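Local coordinates for tudor domain-containing protein 1 (Mus musculus, PDB 4B9W) that scaffolds Piwi proteins in germ cells, binding their arginine-methylated tails through Tudor domains so that piRNAs can repress transposable elements during spermatogenesis, at residues R70-F75 with Y83-K88; A74-D79 with V98-Y103; Q161-E166 with G173-D178. One frame throughout, in Å; residues are numbered along the deposited sequence.

Interaction 1 of 3, residues R70-F75 with Y83-K88; sequences RPCCAF and YRALVK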
loop_
_atom_site.group_PDB
_atom_site.type_symbol
_atom_site.label_atom_id
_atom_site.label_comp_id
_atom_site.label_asym_id
_atom_site.label_seq_id
_atom_site.Cartn_x
_atom_site.Cartn_y
_atom_site.Cartn_z
ATOM N N ARG A 70 5.640 4.562 -13.830
ATOM C CA ARG A 70 6.780 4.896 -14.732
ATOM C C ARG A 70 8.156 4.744 -14.045
ATOM O O ARG A 70 8.352 5.171 -12.907
ATOM C CB ARG A 70 6.673 6.337 -15.284
ATOM C CG ARG A 70 7.705 6.667 -16.364
ATOM C CD ARG A 70 7.606 8.090 -16.916
ATOM N NE ARG A 70 6.278 8.424 -17.443
ATOM C CZ ARG A 70 5.818 8.120 -18.659
ATOM N NH1 ARG A 70 6.575 7.463 -19.544
ATOM N NH2 ARG A 70 4.582 8.482 -19.005
ATOM N N PRO A 71 9.140 4.183 -14.765
ATOM C CA PRO A 71 10.445 4.085 -14.145
ATOM C C PRO A 71 11.172 5.425 -14.136
ATOM O O PRO A 71 10.931 6.275 -14.988
ATOM C CB PRO A 71 11.178 3.055 -15.013
ATOM C CG PRO A 71 10.159 2.509 -15.954
ATOM C CD PRO A 71 9.132 3.568 -16.102
ATOM N N CYS A 72 12.020 5.606 -13.137
ATOM C CA CYS A 72 12.860 6.791 -13.011
ATOM C C CYS A 72 14.059 6.469 -12.126
ATOM O O CYS A 72 14.240 5.309 -11.703
ATOM C CB CYS A 72 12.064 7.950 -12.416
ATOM S SG CYS A 72 11.226 7.561 -10.856
ATOM N N CYS A 73 14.895 7.490 -11.926
ATOM C CA CYS A 73 15.953 7.532 -10.940
ATOM C C CYS A 73 15.436 8.447 -9.862
ATOM O O CYS A 73 14.946 9.539 -10.164
ATOM C CB CYS A 73 17.233 8.159 -11.514
ATOM S SG CYS A 73 18.016 7.244 -12.867
ATOM N N ALA A 74 15.548 8.022 -8.603
ATOM C CA ALA A 74 15.057 8.807 -7.472
ATOM C C ALA A 74 16.155 8.920 -6.425
ATOM O O ALA A 74 16.855 7.959 -6.164
ATOM C CB ALA A 74 13.809 8.156 -6.869
ATOM N N PHE A 75 16.298 10.100 -5.834
ATOM C CA PHE A 75 17.286 10.348 -4.790
ATOM C C PHE A 75 16.765 9.774 -3.472
ATOM O O PHE A 75 15.638 10.035 -3.107
ATOM C CB PHE A 75 17.498 11.869 -4.686
ATOM C CG PHE A 75 18.466 12.291 -3.634
ATOM C CD1 PHE A 75 19.822 12.203 -3.856
ATOM C CD2 PHE A 75 18.024 12.810 -2.430
ATOM C CE1 PHE A 75 20.729 12.595 -2.877
ATOM C CE2 PHE A 75 18.924 13.211 -1.451
ATOM C CZ PHE A 75 20.272 13.107 -1.675
ATOM N N TYR A 83 18.885 5.989 -6.930
ATOM C CA TYR A 83 18.616 4.599 -7.259
ATOM C C TYR A 83 17.467 4.494 -8.251
ATOM O O TYR A 83 16.761 5.465 -8.505
ATOM C CB TYR A 83 18.274 3.815 -5.992
ATOM C CG TYR A 83 19.402 3.773 -4.986
ATOM C CD1 TYR A 83 20.402 2.827 -5.091
ATOM C CD2 TYR A 83 19.466 4.700 -3.939
ATOM C CE1 TYR A 83 21.446 2.782 -4.192
ATOM C CE2 TYR A 83 20.507 4.662 -3.016
ATOM C CZ TYR A 83 21.488 3.692 -3.147
ATOM O OH TYR A 83 22.534 3.629 -2.257
ATOM N N ARG A 84 17.283 3.292 -8.783
ATOM C CA ARG A 84 16.174 2.994 -9.673
ATOM C C ARG A 84 14.874 2.978 -8.887
ATOM O O ARG A 84 14.846 2.560 -7.729
ATOM C CB ARG A 84 16.388 1.660 -10.364
ATOM C CG ARG A 84 17.659 1.618 -11.214
ATOM C CD ARG A 84 17.645 0.463 -12.175
ATOM N NE ARG A 84 17.776 -0.839 -11.515
ATOM C CZ ARG A 84 17.750 -2.000 -12.159
ATOM N NH1 ARG A 84 17.590 -2.031 -13.475
ATOM N NH2 ARG A 84 17.863 -3.146 -11.487
ATOM N N ALA A 85 13.811 3.458 -9.517
ATOM C CA ALA A 85 12.528 3.559 -8.858
ATOM C C ALA A 85 11.374 3.536 -9.871
ATOM O O ALA A 85 11.576 3.747 -11.069
ATOM C CB ALA A 85 12.495 4.831 -8.036
ATOM N N LEU A 86 10.174 3.216 -9.363
ATOM C CA LEU A 86 8.916 3.352 -10.062
ATOM C C LEU A 86 8.032 4.339 -9.300
ATOM O O LEU A 86 7.952 4.307 -8.057
ATOM C CB LEU A 86 8.183 1.996 -10.161
ATOM C CG LEU A 86 8.666 0.923 -11.129
ATOM C CD1 LEU A 86 7.986 -0.417 -10.800
ATOM C CD2 LEU A 86 8.428 1.312 -12.593
ATOM N N VAL A 87 7.349 5.205 -10.049
ATOM C CA VAL A 87 6.367 6.108 -9.467
ATOM C C VAL A 87 5.190 5.288 -8.901
ATOM O O VAL A 87 4.512 4.546 -9.625
ATOM C CB VAL A 87 5.900 7.146 -10.507
ATOM C CG1 VAL A 87 4.765 8.010 -9.968
ATOM C CG2 VAL A 87 7.078 8.009 -10.942
ATOM N N LYS A 88 4.956 5.420 -7.602
ATOM C CA LYS A 88 3.888 4.697 -6.941
ATOM C C LYS A 88 2.686 5.616 -6.689
ATOM O O LYS A 88 1.544 5.229 -6.949
ATOM C CB LYS A 88 4.397 4.070 -5.642
ATOM C CG LYS A 88 3.406 3.093 -5.023
ATOM C CD LYS A 88 4.104 1.888 -4.424
ATOM C CE LYS A 88 3.361 0.587 -4.697
ATOM N NZ LYS A 88 2.588 0.157 -3.505
#

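Interaction 2 of 3, residues A74-D79 with V98-Y103; sequences AFFSGD and VHFVDY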
loop_
_atom_site.group_PDB
_atom_site.type_symbol
_atom_site.label_atom_id
_atom_site.label_comp_id
_atom_site.label_asym_id
_atom_site.label_seq_id
_atom_site.Cartn_x
_atom_site.Cartn_y
_atom_site.Cartn_z
ATOM N N ALA A 74 15.548 8.022 -8.603
ATOM C CA ALA A 74 15.057 8.807 -7.472
ATOM C C ALA A 74 16.155 8.920 -6.425
ATOM O O ALA A 74 16.855 7.959 -6.164
ATOM C CB ALA A 74 13.809 8.156 -6.869
ATOM N N PHE A 75 16.298 10.100 -5.834
ATOM C CA PHE A 75 17.286 10.348 -4.790
ATOM C C PHE A 75 16.765 9.774 -3.472
ATOM O O PHE A 75 15.638 10.035 -3.107
ATOM C CB PHE A 75 17.498 11.869 -4.686
ATOM C CG PHE A 75 18.466 12.291 -3.634
ATOM C CD1 PHE A 75 19.822 12.203 -3.856
ATOM C CD2 PHE A 75 18.024 12.810 -2.430
ATOM C CE1 PHE A 75 20.729 12.595 -2.877
ATOM C CE2 PHE A 75 18.924 13.211 -1.451
ATOM C CZ PHE A 75 20.272 13.107 -1.675
ATOM N N PHE A 76 17.568 8.970 -2.786
ATOM C CA PHE A 76 17.191 8.392 -1.486
ATOM C C PHE A 76 17.944 9.111 -0.357
ATOM O O PHE A 76 19.172 8.978 -0.209
ATOM C CB PHE A 76 17.464 6.871 -1.466
ATOM C CG PHE A 76 17.194 6.219 -0.138
ATOM C CD1 PHE A 76 15.964 6.381 0.495
ATOM C CD2 PHE A 76 18.174 5.462 0.504
ATOM C CE1 PHE A 76 15.707 5.795 1.722
ATOM C CE2 PHE A 76 17.922 4.882 1.736
ATOM C CZ PHE A 76 16.687 5.051 2.350
ATOM N N SER A 77 17.202 9.892 0.422
ATOM C CA SER A 77 17.791 10.758 1.446
ATOM C C SER A 77 18.426 9.961 2.595
ATOM O O SER A 77 19.325 10.462 3.259
ATOM C CB SER A 77 16.725 11.694 2.007
ATOM O OG SER A 77 15.659 10.892 2.459
ATOM N N GLY A 78 17.953 8.736 2.814
ATOM C CA GLY A 78 18.592 7.796 3.734
ATOM C C GLY A 78 20.109 7.664 3.586
ATOM O O GLY A 78 20.812 7.637 4.592
ATOM N N ASP A 79 20.629 7.575 2.359
ATOM C CA ASP A 79 22.092 7.564 2.166
ATOM C C ASP A 79 22.625 8.603 1.165
ATOM O O ASP A 79 23.819 8.653 0.920
ATOM C CB ASP A 79 22.558 6.169 1.739
ATOM C CG ASP A 79 22.089 5.791 0.334
ATOM O OD1 ASP A 79 21.305 6.556 -0.268
ATOM O OD2 ASP A 79 22.506 4.721 -0.163
ATOM N N VAL A 98 7.819 7.097 -4.451
ATOM C CA VAL A 98 8.528 6.212 -5.335
ATOM C C VAL A 98 8.865 4.908 -4.628
ATOM O O VAL A 98 9.196 4.920 -3.441
ATOM C CB VAL A 98 9.810 6.873 -5.863
ATOM C CG1 VAL A 98 9.433 8.027 -6.769
ATOM C CG2 VAL A 98 10.711 7.320 -4.702
ATOM N N HIS A 99 8.732 3.810 -5.371
ATOM C CA HIS A 99 9.157 2.482 -4.968
ATOM C C HIS A 99 10.547 2.219 -5.448
ATOM O O HIS A 99 10.791 2.116 -6.650
ATOM C CB HIS A 99 8.229 1.429 -5.564
ATOM C CG HIS A 99 8.563 0.037 -5.123
ATOM N ND1 HIS A 99 8.013 -0.523 -4.018
ATOM C CD2 HIS A 99 9.473 -0.878 -5.623
ATOM C CE1 HIS A 99 8.534 -1.765 -3.857
ATOM N NE2 HIS A 99 9.431 -1.967 -4.847
ATOM N N PHE A 100 11.495 2.122 -4.522
ATOM C CA PHE A 100 12.872 1.787 -4.899
ATOM C C PHE A 100 12.976 0.300 -5.275
ATOM O O PHE A 100 12.946 -0.564 -4.411
ATOM C CB PHE A 100 13.835 2.189 -3.755
ATOM C CG PHE A 100 14.022 3.673 -3.647
ATOM C CD1 PHE A 100 14.834 4.334 -4.550
ATOM C CD2 PHE A 100 13.375 4.415 -2.666
ATOM C CE1 PHE A 100 15.001 5.713 -4.490
ATOM C CE2 PHE A 100 13.534 5.787 -2.595
ATOM C CZ PHE A 100 14.354 6.438 -3.506
ATOM N N VAL A 101 13.082 0.023 -6.581
ATOM C CA VAL A 101 12.842 -1.316 -7.149
ATOM C C VAL A 101 13.906 -2.370 -6.835
ATOM O O VAL A 101 13.639 -3.575 -6.897
ATOM C CB VAL A 101 12.659 -1.268 -8.685
ATOM C CG1 VAL A 101 11.414 -0.481 -9.064
ATOM C CG2 VAL A 101 13.876 -0.683 -9.377
ATOM N N ASP A 102 15.107 -1.925 -6.499
ATOM C CA ASP A 102 16.166 -2.858 -6.121
ATOM C C ASP A 102 16.274 -3.112 -4.611
ATOM O O ASP A 102 17.174 -3.840 -4.194
ATOM C CB ASP A 102 17.499 -2.351 -6.655
ATOM C CG ASP A 102 17.547 -2.340 -8.169
ATOM O OD1 ASP A 102 17.305 -3.400 -8.796
ATOM O OD2 ASP A 102 17.884 -1.279 -8.717
ATOM N N TYR A 103 15.369 -2.535 -3.803
ATOM C CA TYR A 103 15.441 -2.665 -2.317
ATOM C C TYR A 103 14.078 -2.912 -1.648
ATOM O O TYR A 103 14.005 -3.653 -0.682
ATOM C CB TYR A 103 16.151 -1.434 -1.683
ATOM C CG TYR A 103 17.554 -1.223 -2.258
ATOM C CD1 TYR A 103 17.734 -0.479 -3.421
ATOM C CD2 TYR A 103 18.678 -1.799 -1.665
ATOM C CE1 TYR A 103 18.984 -0.316 -3.986
ATOM C CE2 TYR A 103 19.939 -1.619 -2.196
ATOM C CZ TYR A 103 20.084 -0.885 -3.382
ATOM O OH TYR A 103 21.325 -0.706 -3.969
#

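Interaction 3 of 3, residues Q161-E166 with G173-D178; sequences QARVVE and GVELTD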
loop_
_atom_site.group_PDB
_atom_site.type_symbol
_atom_site.label_atom_id
_atom_site.label_comp_id
_atom_site.label_asym_id
_atom_site.label_seq_id
_atom_site.Cartn_x
_atom_site.Cartn_y
_atom_site.Cartn_z
ATOM N N GLN A 161 19.567 -19.426 3.357
ATOM C CA GLN A 161 19.071 -20.200 2.216
ATOM C C GLN A 161 17.565 -19.986 2.003
ATOM O O GLN A 161 16.753 -20.204 2.908
ATOM C CB GLN A 161 19.344 -21.703 2.428
ATOM C CG GLN A 161 18.737 -22.610 1.373
ATOM C CD GLN A 161 19.087 -24.069 1.597
ATOM O OE1 GLN A 161 18.436 -24.756 2.379
ATOM N NE2 GLN A 161 20.124 -24.543 0.919
ATOM N N ALA A 162 17.186 -19.588 0.801
ATOM C CA ALA A 162 15.769 -19.457 0.460
ATOM C C ALA A 162 15.421 -20.543 -0.532
ATOM O O ALA A 162 16.143 -20.764 -1.507
ATOM C CB ALA A 162 15.458 -18.083 -0.123
ATOM N N ARG A 163 14.321 -21.225 -0.264
ATOM C CA ARG A 163 13.736 -22.132 -1.214
ATOM C C ARG A 163 12.438 -21.500 -1.724
ATOM O O ARG A 163 11.545 -21.162 -0.958
ATOM C CB ARG A 163 13.475 -23.490 -0.589
ATOM C CG ARG A 163 13.120 -24.527 -1.623
ATOM C CD ARG A 163 13.205 -25.932 -1.058
ATOM N NE ARG A 163 12.100 -26.211 -0.170
ATOM C CZ ARG A 163 10.851 -26.465 -0.564
ATOM N NH1 ARG A 163 10.523 -26.452 -1.857
ATOM N NH2 ARG A 163 9.903 -26.721 0.340
ATOM N N VAL A 164 12.375 -21.306 -3.027
ATOM C CA VAL A 164 11.266 -20.621 -3.671
ATOM C C VAL A 164 10.120 -21.648 -3.801
ATOM O O VAL A 164 10.133 -22.454 -4.688
ATOM C CB VAL A 164 11.741 -20.032 -5.042
ATOM C CG1 VAL A 164 10.632 -19.285 -5.762
ATOM C CG2 VAL A 164 12.946 -19.107 -4.857
ATOM N N VAL A 165 9.146 -21.633 -2.900
ATOM C CA VAL A 165 8.087 -22.667 -2.871
ATOM C C VAL A 165 6.924 -22.304 -3.798
ATOM O O VAL A 165 6.353 -23.176 -4.460
ATOM C CB VAL A 165 7.558 -22.895 -1.422
ATOM C CG1 VAL A 165 6.378 -23.871 -1.379
ATOM C CG2 VAL A 165 8.684 -23.385 -0.520
ATOM N N GLU A 166 6.561 -21.021 -3.819
ATOM C CA GLU A 166 5.500 -20.560 -4.709
ATOM C C GLU A 166 5.872 -19.209 -5.325
ATOM O O GLU A 166 6.502 -18.364 -4.663
ATOM C CB GLU A 166 4.136 -20.524 -3.990
ATOM C CG GLU A 166 3.818 -19.233 -3.286
ATOM C CD GLU A 166 2.660 -19.363 -2.306
ATOM O OE1 GLU A 166 1.650 -20.032 -2.650
ATOM O OE2 GLU A 166 2.757 -18.775 -1.190
ATOM N N GLY A 173 6.675 -16.725 -2.326
ATOM C CA GLY A 173 6.574 -17.354 -1.012
ATOM C C GLY A 173 7.784 -18.262 -0.813
ATOM O O GLY A 173 8.064 -19.120 -1.651
ATOM N N VAL A 174 8.508 -18.074 0.281
ATOM C CA VAL A 174 9.765 -18.792 0.513
ATOM C C VAL A 174 9.788 -19.481 1.862
ATOM O O VAL A 174 9.088 -19.084 2.800
ATOM C CB VAL A 174 10.995 -17.851 0.471
ATOM C CG1 VAL A 174 11.161 -17.242 -0.915
ATOM C CG2 VAL A 174 10.872 -16.767 1.546
ATOM N N GLU A 175 10.591 -20.540 1.927
ATOM C CA GLU A 175 11.029 -21.139 3.170
ATOM C C GLU A 175 12.470 -20.668 3.359
ATOM O O GLU A 175 13.292 -20.768 2.426
ATOM C CB GLU A 175 10.942 -22.663 3.039
ATOM C CG GLU A 175 11.282 -23.460 4.279
ATOM C CD GLU A 175 11.733 -24.884 3.940
ATOM O OE1 GLU A 175 12.765 -25.074 3.220
ATOM O OE2 GLU A 175 11.059 -25.822 4.409
ATOM N N LEU A 176 12.760 -20.114 4.538
ATOM C CA LEU A 176 14.068 -19.518 4.871
ATOM C C LEU A 176 14.772 -20.370 5.920
ATOM O O LEU A 176 14.185 -20.709 6.962
ATOM C CB LEU A 176 13.906 -18.111 5.446
ATOM C CG LEU A 176 13.610 -16.917 4.535
ATOM C CD1 LEU A 176 13.772 -15.622 5.324
ATOM C CD2 LEU A 176 14.514 -16.891 3.309
ATOM N N THR A 177 16.017 -20.722 5.646
ATOM C CA THR A 177 16.786 -21.481 6.595
ATOM C C THR A 177 18.125 -20.814 6.822
ATOM O O THR A 177 18.821 -20.419 5.883
ATOM C CB THR A 177 16.983 -22.949 6.126
ATOM O OG1 THR A 177 15.734 -23.486 5.687
ATOM C CG2 THR A 177 17.539 -23.803 7.243
ATOM N N ASP A 178 18.466 -20.708 8.092
ATOM C CA ASP A 178 19.760 -20.234 8.548
ATOM C C ASP A 178 20.759 -21.416 8.617
ATOM O O ASP A 178 20.595 -22.335 9.398
ATOM C CB ASP A 178 19.542 -19.577 9.907
ATOM C CG ASP A 178 20.819 -19.095 10.566
ATOM O OD1 ASP A 178 21.917 -19.216 9.985
ATOM O OD2 ASP A 178 20.706 -18.591 11.701
#

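Interaction 1 of 3, residues R70-F75 with Y83-K88
Cys72 and Ala85 exchange both of their backbone bonds across an antiparallel hairpin made by strands 71-76 and 81-90 of the Tudor barrel. Cys72 N donates to Ala85 O at 2.8 Å, and Ala85 N donates back to Cys72 O at 2.9 Å, the less straight of the two (146° at the hydrogen). One step on, Ala74 N reaches Tyr83 O at 2.8 Å, while Tyr83 N answers to Ala74 O. At the other end Val87 N donates to Arg70 O. Cys73, Arg84 and Leu86 use their backbones outward, bonding to Gln115, Val101 and His99, which carries the sheet on to strands 114-116 and 96-100. Carbonyls also take CA-H contacts, as where Pro71 CA lies 3.3 Å from Ala85 O.

The inner face is tightly apolar. Ala74 CB and Ala85 CB meet at 3.8 Å, and Cys72 SG lies 4.1 Å from Ala85 CB because its chi1 of 53° sets the sulfur between backbone N and carbonyl carbon. On the other face Leu86 CD2 folds back over the Pro71 ring, 4.0 Å from CG. Two polar ends find partners elsewhere: Tyr83 OH bonds to Asp79 OD2, and the Arg84 guanidinium pairs with Asp102 and with the carbonyls of Phe121 and Leu124. Backbone pairing thus satisfies the buried peptide groups between the strands, while the polar ends of Tyr83 and Arg84 are met from outside the pair; the bond to Asp79 probably helps to hold the Tyr83 ring where it packs on the modified side chain of the bound peptide.

Interaction 2 of 3, residues A74-D79 with V98-Y103
Phe76 and Phe100 form a T-shaped pair inside the Tudor barrel, the edge of Phe76 turned toward the face of Phe100, with centroids 5.5 Å apart and planes at 64°. The rings approach most closely at Phe76 CD1 and Phe100 CE2, 4.0 Å apart, while Phe76 CB comes within 3.7 Å of Phe100 CZ. Ala74 fills in beside them: its CB lies 3.6 Å from Phe100 CE1 and 3.9 Å from Val98 CG2. These contacts are apolar; the axes of segments 74-76 and 98-100 come no nearer than 9.0 Å, since strand 81-90 lies between the two strands in the sheet.

The next shell sets the rings. Phe76 holds CG anti to its own nitrogen (chi1 176°), which swings the ring back over the turn that follows, where Gly78 N sits 3.7 Å above the centre of one face. That turn is closed by Asp79 N bonding to Phe76 O; across the contact, Tyr103 N likewise bonds to Phe100 O. Farther out, Asp79 OD1 bonds to Asn81 N, and Asn105 and Glu107 touch the side chains of both phenylalanines. Phe100, Tyr103 and Asp79 pack on the modified side chain of the MILI peptide, consistent with the aromatic cage that reads dimethylarginine, whereas Phe76 packs on the peptide backbone. At the rim of the Phe100 ring, near its plane, Ala74 O lies 3.4 Å from CE1.

Interaction 3 of 3, residues Q161-E166 with G173-D178
Gly173 and the Val165-Glu166 pair make a classic beta bulge in the antiparallel hairpin of strands 160-168 and 171-178, part of the sheet that accompanies the Tudor barrel in this extended Tudor domain. Gly173 O accepts two hydrogen bonds, from Val165 N at 3.0 Å and from Glu166 N at 3.3 Å, and Gly173 N donates to Glu166 O. The Glu166 side chain runs past the glycine, its CG 3.9 Å from Gly173 N, and its OE2 bonds to Trp132 NE1.

Val174 follows as a non-hydrogen-bonded partner of Val164; its CB abuts Arg163 O, and the side chain packs on Phe32. Glu175 exchanges backbone bonds with Arg163: Arg163 N reaches Glu175 O at 2.9 Å, the straighter of the two (171°), and Glu175 N returns the bond to Arg163 O. On the face away from Val174 their side chains form a long salt bridge, Glu175 OE1 meeting the guanidinium at its edge, 3.6 Å from Arg163 NE, with guanidinium and carboxylate planes 85° apart. The bend of Arg163 at chi3 (74°) brings one face of the guanidinium against Val165 CG2, which sits toward the rim of the group, while NH1 pairs with Asp16.

Leu176, on the same face as Val174, points its CD2 at Ala162 CB, 3.8 Å away, with Phe32 and Val21 completing this apolar side. At the end away from the turn, Thr177 exchanges backbone bonds with Gln161, Gln161 N reaching Thr177 O at 2.8 Å.

Interactions 1 and 2 belong to one antiparallel sheet and share Ala74 and Phe75 on strand 71-76; their centres lie 7 Å apart. Strand 81-90 joins them, with Arg84 NH2 to Asp102 OD1 at 2.8 Å as a salt bridge and Leu86 O to His99 N at 2.8 Å as a probable hydrogen bond. Both reach the bound MILI peptide: Tyr83 from interaction 1 packs on its modified side chain alongside residues of interaction 2. Interaction 3 stands apart, on the opposite side of the chain's centre. Its centre is 28 Å from that of interaction 1 and 26 Å from that of interaction 2, and the nearest atoms of interactions 2 and 3 are about 13 Å apart.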